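Local coordinates for protein ferredoxin-NADP reductase (PDB 5TR9) that probably transfers electrons between NADP(H) and ferredoxin or flavodoxin through a bound FAD, at residues M248-H253 with P258-M263; K26-T29 with I33-A36. All coordinates share one frame; numbering follows the deposited sequence.

Contact 1 (M248-H253 with P258-M263)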
loop_
_atom_site.group_PDB
_atom_site.type_symbol
_atom_site.label_atom_id
_atom_site.label_comp_id
_atom_site.label_asym_id
_atom_site.label_seq_id
_atom_site.Cartn_x
_atom_site.Cartn_y
_atom_site.Cartn_z
ATOM N N MET A 248 8.475 -11.641 18.470
ATOM C CA MET A 248 8.141 -10.597 19.430
ATOM C C MET A 248 6.801 -10.825 20.123
ATOM O O MET A 248 6.388 -9.981 20.924
ATOM C CB MET A 248 8.144 -9.225 18.738
ATOM C CG MET A 248 9.542 -8.787 18.320
ATOM S SD MET A 248 9.627 -7.400 17.167
ATOM C CE MET A 248 8.993 -6.047 18.162
ATOM N N GLY A 249 6.115 -11.928 19.838
ATOM C CA GLY A 249 4.905 -12.280 20.557
ATOM C C GLY A 249 3.603 -11.986 19.849
ATOM O O GLY A 249 2.539 -12.118 20.473
ATOM N N TYR A 250 3.650 -11.591 18.580
ATOM C CA TYR A 250 2.463 -11.290 17.795
ATOM C C TYR A 250 2.009 -12.532 17.031
ATOM O O TYR A 250 2.746 -13.513 16.901
ATOM C CB TYR A 250 2.743 -10.122 16.840
ATOM C CG TYR A 250 3.121 -8.842 17.581
ATOM C CD1 TYR A 250 2.146 -7.937 17.984
ATOM C CD2 TYR A 250 4.445 -8.560 17.892
ATOM C CE1 TYR A 250 2.480 -6.773 18.680
ATOM C CE2 TYR A 250 4.792 -7.412 18.577
ATOM C CZ TYR A 250 3.807 -6.518 18.970
ATOM O OH TYR A 250 4.149 -5.380 19.664
ATOM N N ALA A 251 0.768 -12.489 16.538
ATOM C CA ALA A 251 0.166 -13.636 15.868
ATOM C C ALA A 251 -0.667 -13.158 14.688
ATOM O O ALA A 251 -1.076 -11.999 14.615
ATOM C CB ALA A 251 -0.711 -14.458 16.823
ATOM N N MET A 252 -0.901 -14.074 13.750
ATOM C CA MET A 252 -1.694 -13.734 12.580
ATOM C C MET A 252 -3.171 -13.565 12.948
ATOM O O MET A 252 -3.729 -14.303 13.768
ATOM C CB MET A 252 -1.528 -14.817 11.506
ATOM C CG MET A 252 -2.126 -14.475 10.151
ATOM S SD MET A 252 -2.229 -15.919 9.054
ATOM C CE MET A 252 -0.495 -16.298 8.826
ATOM N N HIS A 253 -3.801 -12.573 12.326
ATOM C CA HIS A 253 -5.253 -12.502 12.354
ATOM C C HIS A 253 -5.811 -13.619 11.480
ATOM O O HIS A 253 -5.359 -13.802 10.346
ATOM C CB HIS A 253 -5.723 -11.150 11.832
ATOM C CG HIS A 253 -7.208 -11.035 11.717
ATOM N ND1 HIS A 253 -8.011 -10.715 12.790
ATOM C CD2 HIS A 253 -8.042 -11.225 10.667
ATOM C CE1 HIS A 253 -9.273 -10.694 12.403
ATOM N NE2 HIS A 253 -9.321 -11.006 11.120
ATOM N N PRO A 258 -8.310 -13.279 16.828
ATOM C CA PRO A 258 -8.121 -11.827 16.630
ATOM C C PRO A 258 -6.731 -11.491 16.121
ATOM O O PRO A 258 -6.587 -10.845 15.072
ATOM C CB PRO A 258 -8.400 -11.248 18.025
ATOM C CG PRO A 258 -9.369 -12.229 18.635
ATOM C CD PRO A 258 -8.868 -13.590 18.154
ATOM N N GLY A 259 -5.707 -11.945 16.813
ATOM C CA GLY A 259 -4.363 -11.765 16.311
ATOM C C GLY A 259 -3.979 -10.298 16.238
ATOM O O GLY A 259 -4.679 -9.399 16.704
ATOM N N GLN A 260 -2.810 -10.074 15.648
ATOM C CA GLN A 260 -2.309 -8.717 15.532
ATOM C C GLN A 260 -1.683 -8.428 14.174
ATOM O O GLN A 260 -1.104 -7.353 14.009
ATOM C CB GLN A 260 -1.270 -8.421 16.640
ATOM C CG GLN A 260 -1.779 -8.594 18.091
ATOM C CD GLN A 260 -1.734 -10.042 18.577
ATOM O OE1 GLN A 260 -0.920 -10.841 18.115
ATOM N NE2 GLN A 260 -2.623 -10.386 19.502
ATOM N N ILE A 261 -1.752 -9.342 13.200
ATOM C CA ILE A 261 -1.044 -9.157 11.935
ATOM C C ILE A 261 -1.952 -9.493 10.758
ATOM O O ILE A 261 -2.550 -10.574 10.716
ATOM C CB ILE A 261 0.219 -10.035 11.862
ATOM C CG1 ILE A 261 1.127 -9.822 13.074
ATOM C CG2 ILE A 261 0.981 -9.755 10.579
ATOM C CD1 ILE A 261 2.230 -10.866 13.149
ATOM N N MET A 262 -2.014 -8.585 9.783
ATOM C CA MET A 262 -2.531 -8.864 8.448
ATOM C C MET A 262 -1.415 -8.603 7.450
ATOM O O MET A 262 -0.651 -7.650 7.614
ATOM C CB MET A 262 -3.719 -7.975 8.091
ATOM C CG MET A 262 -4.913 -8.149 8.981
ATOM S SD MET A 262 -6.136 -6.882 8.607
ATOM C CE MET A 262 -7.325 -7.247 9.894
ATOM N N MET A 263 -1.333 -9.424 6.402
ATOM C CA MET A 263 -0.237 -9.256 5.454
ATOM C C MET A 263 -0.668 -9.652 4.047
ATOM O O MET A 263 -1.560 -10.487 3.854
ATOM C CB MET A 263 0.981 -10.073 5.889
ATOM C CG MET A 263 0.736 -11.542 5.978
ATOM S SD MET A 263 2.166 -12.333 6.756
ATOM C CE MET A 263 1.679 -14.048 6.682
HETATM O O HOH W 1 -0.077 -12.693 20.282
#

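Contact 2 (K26-T29 with I33-A36)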
loop_
_atom_site.group_PDB
_atom_site.type_symbol
_atom_site.label_atom_id
_atom_site.label_comp_id
_atom_site.label_asym_id
_atom_site.label_seq_id
_atom_site.Cartn_x
_atom_site.Cartn_y
_atom_site.Cartn_z
ATOM N N LYS A 26 1.011 10.300 -14.510
ATOM C CA LYS A 26 1.911 11.253 -13.870
ATOM C C LYS A 26 3.209 10.537 -13.534
ATOM O O LYS A 26 3.193 9.541 -12.808
ATOM C CB LYS A 26 1.258 11.824 -12.606
ATOM C CG LYS A 26 2.095 12.823 -11.823
ATOM C CD LYS A 26 1.252 13.392 -10.665
ATOM C CE LYS A 26 2.016 14.385 -9.817
ATOM N NZ LYS A 26 2.422 15.565 -10.616
ATOM N N HIS A 27 4.324 11.021 -14.079
ATOM C CA HIS A 27 5.639 10.523 -13.685
ATOM C C HIS A 27 6.126 11.278 -12.454
ATOM O O HIS A 27 6.271 12.508 -12.486
ATOM C CB HIS A 27 6.649 10.657 -14.818
ATOM C CG HIS A 27 6.622 9.517 -15.779
ATOM N ND1 HIS A 27 5.700 9.427 -16.800
ATOM C CD2 HIS A 27 7.396 8.410 -15.868
ATOM C CE1 HIS A 27 5.913 8.316 -17.485
ATOM N NE2 HIS A 27 6.939 7.684 -16.943
ATOM N N HIS A 28 6.359 10.541 -11.371
ATOM C CA HIS A 28 7.000 11.104 -10.190
ATOM C C HIS A 28 8.513 11.005 -10.286
ATOM O O HIS A 28 9.230 11.901 -9.820
ATOM C CB HIS A 28 6.485 10.397 -8.940
ATOM C CG HIS A 28 5.001 10.491 -8.782
ATOM N ND1 HIS A 28 4.398 11.367 -7.902
ATOM C CD2 HIS A 28 3.995 9.843 -9.417
ATOM C CE1 HIS A 28 3.084 11.236 -7.986
ATOM N NE2 HIS A 28 2.814 10.325 -8.904
ATOM N N THR A 29 8.995 9.920 -10.883
ATOM C CA THR A 29 10.367 9.712 -11.325
ATOM C C THR A 29 10.256 9.063 -12.697
ATOM O O THR A 29 9.136 8.757 -13.136
ATOM C CB THR A 29 11.147 8.802 -10.374
ATOM O OG1 THR A 29 10.668 7.465 -10.552
ATOM C CG2 THR A 29 10.981 9.217 -8.912
ATOM N N ILE A 33 5.109 5.837 -11.539
ATOM C CA ILE A 33 3.961 6.582 -12.052
ATOM C C ILE A 33 2.767 6.395 -11.134
ATOM O O ILE A 33 2.596 5.352 -10.492
ATOM C CB ILE A 33 3.582 6.166 -13.496
ATOM C CG1 ILE A 33 3.172 4.689 -13.538
ATOM C CG2 ILE A 33 4.740 6.428 -14.444
ATOM C CD1 ILE A 33 2.535 4.263 -14.873
ATOM N N THR A 34 1.919 7.420 -11.088
ATOM C CA THR A 34 0.527 7.219 -10.715
ATOM C C THR A 34 -0.320 7.499 -11.945
ATOM O O THR A 34 0.097 8.228 -12.854
ATOM C CB THR A 34 0.085 8.098 -9.529
ATOM O OG1 THR A 34 0.368 9.483 -9.782
ATOM C CG2 THR A 34 0.806 7.660 -8.253
ATOM N N PHE A 35 -1.484 6.863 -12.004
ATOM C CA PHE A 35 -2.385 7.107 -13.120
ATOM C C PHE A 35 -3.812 6.880 -12.658
ATOM O O PHE A 35 -4.059 6.166 -11.683
ATOM C CB PHE A 35 -2.054 6.231 -14.350
ATOM C CG PHE A 35 -2.167 4.737 -14.116
ATOM C CD1 PHE A 35 -1.097 4.013 -13.595
ATOM C CD2 PHE A 35 -3.320 4.045 -14.492
ATOM C CE1 PHE A 35 -1.182 2.633 -13.409
ATOM C CE2 PHE A 35 -3.415 2.658 -14.312
ATOM C CZ PHE A 35 -2.343 1.947 -13.768
ATOM N N ALA A 36 -4.745 7.535 -13.342
ATOM C CA ALA A 36 -6.160 7.419 -13.030
ATOM C C ALA A 36 -6.894 6.855 -14.233
ATOM O O ALA A 36 -6.534 7.132 -15.387
ATOM C CB ALA A 36 -6.760 8.775 -12.660
#

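Contact 1 (M248-H253 with P258-M263)
His253 meets residues 258-263 through both its backbone and its ring. Its N donates to Ile261 O at 2.9 Å, nearly straight at 170°, while ring atom ND1 donates to Pro258 O at 2.7 Å, the carbonyl lying close to the ring plane at its edge. With CG anti to the backbone N (chi1 175°), the ring also lies beside the Met262 side chain, whose CE rests over one face, 4.2 Å from the His253 ring centroid, a CH-pi contact.

One residue before Met252, which bridges to Ile261, Ala251 is bonded twice by Gln260. Gln260 N donates to Ala251 O at 2.8 Å, and the side chain, bent at chi2 (83°), brings OE1 to Ala251 N, also at 2.8 Å. A water held by Gly249 O donates to the same OE1. The Tyr250 ring presents its CD1 edge to Gln260 CB, 3.7 Å away, and Ile261 CD1 packs on Tyr250 CB.

Just beyond helix 235-247, Gly249 at positive phi completes a Schellman motif. Gly259, also at positive phi, brings its CA close to the carbonyl oxygens of Ala251 and Met252, where the backbone leaves no room for a CB. Phe229 stacks edge-to-face on Tyr250, and its backbone bonds to Gln260 and Met262. Directional bonds thus fix the connection into the parallel sheet's edge strand, and the bond to a carbonyl, which can only accept, implies that ND1 of His253 carries a hydrogen.

Contact 2 (K26-T29 with I33-A36)
Thr34 and His28 meet through their side chains beside the end of the hairpin formed by strands 17-27 and 32-38. From the Thr34 backbone, CB stands 3.6 Å from His28 NE2. There the side chain branches: CG2 reaches the same nitrogen at 3.4 Å, and OG1 hydrogen-bonds to NE2 at 2.7 Å, almost straight at 175°. The geometry suits either atom as donor. OG1 can reach the imidazole because it sits between the backbone N and the carbonyl carbon (chi1 54°). The histidine crosses the threonine at about a right angle and offers its ring edge, with CD2 near Thr34 N. On the same face of the sheet the Lys26 side chain runs alongside, its CB near OG1, before the chain, straight as far as CE, leads away.

Lys26 and Thr34 form an antiparallel hydrogen-bonded pair: Lys26 N donates to Thr34 O at 2.8 Å, and Thr34 N returns to Lys26 O at 3.0 Å. The next pair, His27 with Ile33, is non-hydrogen-bonded. On its face Ile33 CG2 lies over the centre of the His27 ring, 3.6 Å from its centroid, in a CH-pi contact.

Ile33 also bonds through its backbone to Ala81 of strand 76-82, and Thr29 OG1 accepts from Lys31 N in the connecting turn. Where the chain turns a corner at His28, its imidazole reaches back to Thr34 on the Lys26 face, while on the other face the Ile33 methyl packs on the His27 ring; the first tie is polar and directional, the second apolar.

Contact 2 lies near the start of the chain and contact 1 near its end. Their centres lie 34 Å apart on opposite sides of the chain's centre, and their nearest atoms, about 21 Å apart, do not touch. They share no sheet: residues 26-29 and 33-36 join neighbouring strands of the antiparallel sheet in the FAD-binding region, whereas 248-253 and 258-263 lead from helix 235-247 into strand 261-265, an outermost strand of the parallel sheet. The two sheets match the two-domain plan of ferredoxin-NADP reductases. Bound FAD relates them loosely, about 8 Å from the Ile33 side chain and about 12 Å from that of Met263, with one contact in each half of the protein.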